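PDB 5V0T: alpha,alpha-trehalose-phosphate synthase (UDP-forming) from Burkholderia xenovorans, which is a glycosyltransferase of family 20 with the GT-B fold, here holding uridine-5'-diphosphate and 6-O-phosphono-alpha-D-glucopyranose. Local coordinates for residues Gly283-Glu286 with Arg287-Phe291; Thr299-Arg302 with Asn303-Phe307; Ala316-His319 with Ala320-Asp323. All coordinates share one frame; numbering follows the deposited sequence.

Interaction 1 (Gly283-Glu286 with Arg287-Phe291)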
loop_
_atom_site.group_PDB
_atom_site.type_symbol
_atom_site.label_atom_id
_atom_site.label_comp_id
_atom_site.label_asym_id
_atom_site.label_seq_id
_atom_site.Cartn_x
_atom_site.Cartn_y
_atom_site.Cartn_z
ATOM N N GLY A 283 -8.055 -0.524 -9.606
ATOM C CA GLY A 283 -9.364 -0.787 -10.190
ATOM C C GLY A 283 -10.203 0.447 -10.439
ATOM O O GLY A 283 -11.428 0.407 -10.271
ATOM N N LEU A 284 -9.575 1.536 -10.882
ATOM C CA LEU A 284 -10.276 2.812 -10.999
ATOM C C LEU A 284 -11.258 2.835 -12.172
ATOM O O LEU A 284 -12.310 3.483 -12.074
ATOM C CB LEU A 284 -9.256 3.959 -11.110
ATOM C CG LEU A 284 -8.339 4.071 -9.875
ATOM C CD1 LEU A 284 -7.244 5.110 -10.080
ATOM C CD2 LEU A 284 -9.125 4.389 -8.579
ATOM N N VAL A 285 -10.960 2.146 -13.277
ATOM C CA VAL A 285 -11.920 2.098 -14.384
ATOM C C VAL A 285 -13.181 1.363 -13.951
ATOM O O VAL A 285 -14.299 1.835 -14.183
ATOM C CB VAL A 285 -11.293 1.457 -15.639
ATOM C CG1 VAL A 285 -12.388 1.157 -16.705
ATOM C CG2 VAL A 285 -10.235 2.396 -16.230
ATOM N N GLU A 286 -13.023 0.211 -13.286
ATOM C CA GLU A 286 -14.195 -0.534 -12.825
ATOM C C GLU A 286 -14.981 0.281 -11.811
ATOM O O GLU A 286 -16.218 0.263 -11.803
ATOM C CB GLU A 286 -13.777 -1.871 -12.197
ATOM C CG GLU A 286 -13.178 -2.892 -13.182
ATOM C CD GLU A 286 -11.704 -2.654 -13.469
ATOM O OE1 GLU A 286 -11.133 -1.666 -12.966
ATOM O OE2 GLU A 286 -11.103 -3.475 -14.193
ATOM N N ARG A 287 -14.268 0.987 -10.942
ATOM C CA ARG A 287 -14.886 1.842 -9.935
ATOM C C ARG A 287 -15.739 2.935 -10.577
ATOM O O ARG A 287 -16.873 3.198 -10.144
ATOM C CB ARG A 287 -13.775 2.448 -9.083
ATOM C CG ARG A 287 -14.248 3.282 -7.976
ATOM C CD ARG A 287 -13.136 3.780 -7.127
ATOM N NE ARG A 287 -12.185 2.746 -6.716
ATOM C CZ ARG A 287 -11.091 3.037 -6.032
ATOM N NH1 ARG A 287 -10.878 4.305 -5.725
ATOM N NH2 ARG A 287 -10.212 2.092 -5.673
ATOM N N PHE A 288 -15.201 3.597 -11.603
ATOM C CA PHE A 288 -15.973 4.620 -12.312
ATOM C C PHE A 288 -17.179 4.001 -13.014
ATOM O O PHE A 288 -18.272 4.574 -13.002
ATOM C CB PHE A 288 -15.090 5.357 -13.329
ATOM C CG PHE A 288 -14.189 6.436 -12.730
ATOM C CD1 PHE A 288 -13.671 6.320 -11.445
ATOM C CD2 PHE A 288 -13.855 7.558 -13.483
ATOM C CE1 PHE A 288 -12.830 7.302 -10.910
ATOM C CE2 PHE A 288 -13.017 8.553 -12.965
ATOM C CZ PHE A 288 -12.504 8.418 -11.668
ATOM N N ARG A 289 -16.994 2.833 -13.634
ATOM C CA ARG A 289 -18.096 2.183 -14.340
ATOM C C ARG A 289 -19.229 1.780 -13.400
ATOM O O ARG A 289 -20.399 1.789 -13.805
ATOM C CB ARG A 289 -17.572 0.969 -15.119
ATOM C CG ARG A 289 -16.685 1.399 -16.277
ATOM C CD ARG A 289 -16.150 0.262 -17.138
ATOM N NE ARG A 289 -15.387 0.852 -18.235
ATOM C CZ ARG A 289 -14.762 0.171 -19.186
ATOM N NH1 ARG A 289 -14.805 -1.152 -19.202
ATOM N NH2 ARG A 289 -14.093 0.826 -20.124
ATOM N N ALA A 290 -18.917 1.419 -12.157
ATOM C CA ALA A 290 -19.993 1.062 -11.237
ATOM C C ALA A 290 -20.731 2.296 -10.725
ATOM O O ALA A 290 -21.935 2.220 -10.458
ATOM C CB ALA A 290 -19.431 0.244 -10.074
ATOM N N PHE A 291 -20.039 3.435 -10.588
ATOM C CA PHE A 291 -20.745 4.679 -10.304
ATOM C C PHE A 291 -21.630 5.071 -11.479
ATOM O O PHE A 291 -22.761 5.524 -11.286
ATOM C CB PHE A 291 -19.753 5.808 -9.973
ATOM C CG PHE A 291 -20.424 7.147 -9.670
ATOM C CD1 PHE A 291 -21.261 7.289 -8.570
ATOM C CD2 PHE A 291 -20.230 8.253 -10.500
ATOM C CE1 PHE A 291 -21.881 8.509 -8.293
ATOM C CE2 PHE A 291 -20.837 9.483 -10.224
ATOM C CZ PHE A 291 -21.662 9.616 -9.111
#
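Leu-284 runs beside Arg-287, and Val-285 beside Arg-289, in the first turns of helix 284-297. In both pairs a methyl group lies over a guanidinium face, off its centre: Leu-284 CD2 comes to 3.4 Å from Arg-287 NH1, and Val-285 CG1 to 3.4 Å from Arg-289 NE. The arginines get there by different shapes. Arg-287 carries CG opposite its own backbone N (chi1 -177°) and bends at chi3 (-49°), which swings the flat group alongside the leucine, whereas Arg-289 stays extended from CG to NE.

Backbone bonds hold the turns underneath. Gly-283, at the N-cap with positive phi (57°), starts the series by accepting Arg-287 N at its O, 3.0 Å away. Leu-284 O takes Phe-288 N at 2.9 Å, and the same oxygen also lies 3.2 Å from Phe-288 CD1. Val-285 O and Glu-286 O accept Arg-289 N and Ala-290 N in turn.

The polar ends find their partners beyond the two segments. Arg-287 NH1 forms a salt bridge with Asp-276 and its NE bonds Thr-372, while Arg-289 NE pairs with Glu-331 of helix 319-339. Each guanidinium thus has carbon over one face and a carboxylate partner, so the aliphatic cover and the ionic bonds do not compete; together they probably fix how each flat group is turned.

Interaction 2 (Thr299-Arg302 with Asn303-Phe307). With EDO (1,2-ethanediol), chain K.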
loop_
_atom_site.group_PDB
_atom_site.type_symbol
_atom_site.label_atom_id
_atom_site.label_comp_id
_atom_site.label_asym_id
_atom_site.label_seq_id
_atom_site.Cartn_x
_atom_site.Cartn_y
_atom_site.Cartn_z
ATOM N N THR A 299 -32.529 6.725 -11.021
ATOM C CA THR A 299 -32.727 8.118 -11.395
ATOM C C THR A 299 -32.782 9.016 -10.165
ATOM O O THR A 299 -32.363 10.178 -10.235
ATOM C CB THR A 299 -33.985 8.283 -12.249
ATOM O OG1 THR A 299 -35.156 8.001 -11.465
ATOM C CG2 THR A 299 -33.933 7.350 -13.450
ATOM N N ALA A 300 -33.220 8.483 -9.019
ATOM C CA ALA A 300 -33.277 9.300 -7.814
ATOM C C ALA A 300 -31.895 9.715 -7.329
ATOM O O ALA A 300 -31.789 10.705 -6.598
ATOM C CB ALA A 300 -34.027 8.562 -6.702
ATOM N N GLN A 301 -30.836 9.011 -7.736
ATOM C CA GLN A 301 -29.492 9.402 -7.325
ATOM C C GLN A 301 -28.924 10.548 -8.156
ATOM O O GLN A 301 -27.974 11.208 -7.714
ATOM C CB GLN A 301 -28.529 8.209 -7.399
ATOM C CG GLN A 301 -28.741 7.129 -6.339
ATOM C CD GLN A 301 -28.500 7.617 -4.917
ATOM O OE1 GLN A 301 -27.881 8.661 -4.695
ATOM N NE2 GLN A 301 -28.996 6.861 -3.944
ATOM N N ARG A 302 -29.474 10.799 -9.343
ATOM C CA ARG A 302 -28.930 11.839 -10.209
ATOM C C ARG A 302 -29.127 13.206 -9.569
ATOM O O ARG A 302 -30.185 13.495 -9.005
ATOM C CB ARG A 302 -29.588 11.776 -11.585
ATOM C CG ARG A 302 -29.266 10.457 -12.332
ATOM C CD ARG A 302 -30.110 10.310 -13.582
ATOM N NE ARG A 302 -30.117 8.924 -14.038
ATOM C CZ ARG A 302 -30.816 8.478 -15.072
ATOM N NH1 ARG A 302 -31.576 9.315 -15.770
ATOM N NH2 ARG A 302 -30.767 7.194 -15.402
ATOM N N ASN A 303 -28.075 14.027 -9.618
ATOM C CA ASN A 303 -28.007 15.349 -8.996
ATOM C C ASN A 303 -28.135 15.288 -7.475
ATOM O O ASN A 303 -28.266 16.331 -6.829
ATOM C CB ASN A 303 -29.060 16.313 -9.583
ATOM C CG ASN A 303 -28.514 17.726 -9.791
ATOM O OD1 ASN A 303 -27.538 18.121 -9.151
ATOM N ND2 ASN A 303 -29.146 18.496 -10.686
ATOM N N LYS A 304 -28.084 14.090 -6.873
ATOM C CA LYS A 304 -28.158 13.949 -5.423
ATOM C C LYS A 304 -26.893 13.364 -4.811
ATOM O O LYS A 304 -26.838 13.183 -3.591
ATOM C CB LYS A 304 -29.362 13.082 -5.028
ATOM C CG LYS A 304 -30.683 13.608 -5.577
ATOM C CD LYS A 304 -30.839 15.083 -5.279
ATOM C CE LYS A 304 -32.258 15.577 -5.548
ATOM N NZ LYS A 304 -33.200 15.201 -4.467
ATOM N N VAL A 305 -25.883 13.052 -5.618
ATOM C CA VAL A 305 -24.630 12.498 -5.122
ATOM C C VAL A 305 -23.540 12.910 -6.099
ATOM O O VAL A 305 -23.798 13.105 -7.290
ATOM C CB VAL A 305 -24.716 10.954 -4.967
ATOM C CG1 VAL A 305 -25.056 10.291 -6.298
ATOM C CG2 VAL A 305 -23.415 10.363 -4.385
ATOM N N SER A 306 -22.328 13.080 -5.587
ATOM C CA SER A 306 -21.151 13.277 -6.421
ATOM C C SER A 306 -20.028 12.386 -5.915
ATOM O O SER A 306 -19.989 12.008 -4.743
ATOM C CB SER A 306 -20.681 14.741 -6.432
ATOM O OG SER A 306 -21.457 15.504 -7.334
ATOM N N PHE A 307 -19.126 12.037 -6.833
ATOM C CA PHE A 307 -18.049 11.085 -6.597
ATOM C C PHE A 307 -16.743 11.872 -6.724
ATOM O O PHE A 307 -16.384 12.328 -7.817
ATOM C CB PHE A 307 -18.156 9.922 -7.590
ATOM C CG PHE A 307 -16.992 8.959 -7.579
ATOM C CD1 PHE A 307 -16.155 8.829 -6.476
ATOM C CD2 PHE A 307 -16.745 8.166 -8.703
ATOM C CE1 PHE A 307 -15.070 7.942 -6.495
ATOM C CE2 PHE A 307 -15.656 7.270 -8.734
ATOM C CZ PHE A 307 -14.834 7.155 -7.623
HETATM C C1 EDO K . -20.715 18.890 -6.901
HETATM O O1 EDO K . -21.943 18.276 -6.483
HETATM C C2 EDO K . -20.592 18.754 -8.415
HETATM O O2 EDO K . -21.460 19.700 -9.062
#
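Gln-301 and Lys-304 close a tight turn: Lys-304 N donates to Gln-301 O at 3.0 Å, with an N-H...O angle of 153° and the nitrogen standing 49° out of the carbonyl plane. Arg-302 and Asn-303 fill the two corners, Asn-303 with positive phi, as in a type II beta turn. Both corners are anchored, Arg-302 NE to Leu-295 O of helix 284-297 and Asn-303 ND2 to Asp-343.

The close-packed side belongs to Val-305. Its CG1 sits between the backbone N and the carbonyl carbon (chi1 59°), where it meets Gln-301 twice, at 3.4 Å from O and 3.6 Å from OE1; the bend of the glutamine at chi2 brings its amide back to the valine. Leu-431 of helix 420-432 touches both side chains. Farther along the strand, buried Ser-306 OG bonds Thr-345 O and, at 2.9 Å, O1 of a bound 1,2-ethanediol.

Toward solvent the contact thins. Lys-304 lays CG 3.3 Å from Ala-300 O, and then its chain leads away.

This is the return from helix to strand in a beta-alpha-beta unit: the chain leaves helix 284-297, reverses at the turn and enters strand 305-310 of the parallel sheet, as expected in the Rossmann-like domains of a GT-B protein.

Interaction 3 (Ala316-His319 with Ala320-Asp323). With FMT (formic acid), chain P.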
loop_
_atom_site.group_PDB
_atom_site.type_symbol
_atom_site.label_atom_id
_atom_site.label_comp_id
_atom_site.label_asym_id
_atom_site.label_seq_id
_atom_site.Cartn_x
_atom_site.Cartn_y
_atom_site.Cartn_z
ATOM N N ALA A 316 5.043 8.375 -13.080
ATOM C CA ALA A 316 4.470 8.931 -14.302
ATOM C C ALA A 316 5.378 8.793 -15.514
ATOM O O ALA A 316 4.903 9.008 -16.635
ATOM C CB ALA A 316 4.107 10.410 -14.098
ATOM N N ASP A 317 6.653 8.443 -15.332
ATOM C CA ASP A 317 7.556 8.268 -16.461
ATOM C C ASP A 317 7.489 6.860 -17.043
ATOM O O ASP A 317 8.353 6.478 -17.837
ATOM C CB ASP A 317 8.989 8.642 -16.068
ATOM C CG ASP A 317 9.494 7.890 -14.839
ATOM O OD1 ASP A 317 8.804 6.980 -14.358
ATOM O OD2 ASP A 317 10.592 8.221 -14.345
ATOM N N MET A 318 6.464 6.093 -16.680
ATOM C CA MET A 318 6.269 4.739 -17.167
ATOM C C MET A 318 5.046 4.697 -18.069
ATOM O O MET A 318 3.983 5.208 -17.700
ATOM C CB MET A 318 6.116 3.761 -16.007
ATOM C CG MET A 318 7.427 3.533 -15.285
ATOM S SD MET A 318 7.184 2.353 -13.984
ATOM C CE MET A 318 7.223 0.819 -14.928
ATOM N N HIS A 319 5.213 4.096 -19.252
ATOM C CA HIS A 319 4.131 4.026 -20.229
ATOM C C HIS A 319 2.881 3.393 -19.641
ATOM O O HIS A 319 1.765 3.844 -19.917
ATOM C CB HIS A 319 4.580 3.236 -21.461
ATOM C CG HIS A 319 5.528 3.981 -22.347
ATOM N ND1 HIS A 319 5.792 5.327 -22.197
ATOM C CD2 HIS A 319 6.278 3.567 -23.397
ATOM C CE1 HIS A 319 6.661 5.709 -23.117
ATOM N NE2 HIS A 319 6.972 4.661 -23.857
ATOM N N ALA A 320 3.036 2.322 -18.855
ATOM C CA ALA A 320 1.852 1.661 -18.303
ATOM C C ALA A 320 1.059 2.588 -17.391
ATOM O O ALA A 320 -0.170 2.490 -17.319
ATOM C CB ALA A 320 2.239 0.393 -17.536
ATOM N N TYR A 321 1.735 3.467 -16.660
ATOM C CA TYR A 321 1.012 4.403 -15.818
ATOM C C TYR A 321 0.403 5.528 -16.641
ATOM O O TYR A 321 -0.702 5.988 -16.329
ATOM C CB TYR A 321 1.938 4.920 -14.705
ATOM C CG TYR A 321 2.101 3.870 -13.632
ATOM C CD1 TYR A 321 3.021 2.834 -13.783
ATOM C CD2 TYR A 321 1.276 3.865 -12.503
ATOM C CE1 TYR A 321 3.159 1.852 -12.825
ATOM C CE2 TYR A 321 1.402 2.878 -11.539
ATOM C CZ TYR A 321 2.348 1.872 -11.712
ATOM O OH TYR A 321 2.478 0.888 -10.761
ATOM N N GLN A 322 1.080 5.958 -17.708
ATOM C CA GLN A 322 0.452 6.888 -18.644
ATOM C C GLN A 322 -0.807 6.273 -19.255
ATOM O O GLN A 322 -1.831 6.949 -19.405
ATOM C CB GLN A 322 1.452 7.276 -19.739
ATOM C CG GLN A 322 2.697 8.013 -19.215
ATOM C CD GLN A 322 3.950 7.821 -20.094
ATOM O OE1 GLN A 322 3.864 7.366 -21.238
ATOM N NE2 GLN A 322 5.122 8.164 -19.541
ATOM N N ASP A 323 -0.755 4.983 -19.593
ATOM C CA ASP A 323 -1.898 4.328 -20.231
ATOM C C ASP A 323 -3.110 4.298 -19.307
ATOM O O ASP A 323 -4.217 4.656 -19.714
ATOM C CB ASP A 323 -1.534 2.899 -20.659
ATOM C CG ASP A 323 -0.565 2.854 -21.829
ATOM O OD1 ASP A 323 -0.508 3.819 -22.620
ATOM O OD2 ASP A 323 0.138 1.831 -21.960
HETATM C C FMT P . 7.903 2.677 -19.826
HETATM O O1 FMT P . 7.930 3.838 -20.240
HETATM O O2 FMT P . 8.196 2.338 -18.675
#
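Ala-316 O receives Gln-322 NE2 at 3.0 Å, a nearly straight bond (169°) lying in the plane of the glutamine amide, so the loop is tied to the helix from the start. The Gln-322 chain, extended beyond CG, carries its amide back along the helix start to Ala-316 and His-319. Asp-317 adds little here; its OD2 bonds Tyr-82 and its O bonds Arg-87, both outside.

Met-318 is the N-cap. Its O takes Gln-322 N at 3.0 Å and, weakly, Tyr-321 N. Its side chain runs alongside Tyr-321, with CB 3.9 Å from CD1 and SD 5.2 Å from the ring centroid in an oblique Met-aromatic contact. Tyr-321 OH is gripped by Asp-279 and Arg-315.

At His-319 the ring crosses the Gln-322 amide with their planes 60° apart, and ND1 donates to Gln-322 OE1 at 3.0 Å from 36° above the amide carbonyl plane. Both ends of that amide are therefore used, NE2 on the loop and OE1 on the first turn. His-319 N gives a weak bond of 2.9 Å to O1 of a bound formic acid, and that oxygen also lies over one face of the imidazole. Asp-323 N returns to His-319 O.

The arrangement is a helix N-terminus laced to the preceding loop; Arg-315, just before this loop, lines the 6-O-phosphono-alpha-D-glucopyranose pocket.

Interaction 1 is the buried one, interaction 2 lies at the surface, and interaction 3 is partly buried. The first two follow each other through one beta-alpha-beta unit and touch directly: Phe-288 CD1 meets Phe-307 CE2 at 3.5 Å, and Phe-291 packs its ring edge-to-face with Phe-307. Interaction 3 touches neither, but it opens helix 319-339, whose Leu-328 and Glu-331 receive Leu-284, Phe-288 and Arg-289 of interaction 1. Chemistry follows place: methyl-covered arginines with carboxylate partners along the helix, a single backbone bond across the turn with one valine packed against it, side-chain amide bonds at the helix start. The Tyr-321 side chain of interaction 3 comes within about 7 Å of 6-O-phosphono-alpha-D-glucopyranose.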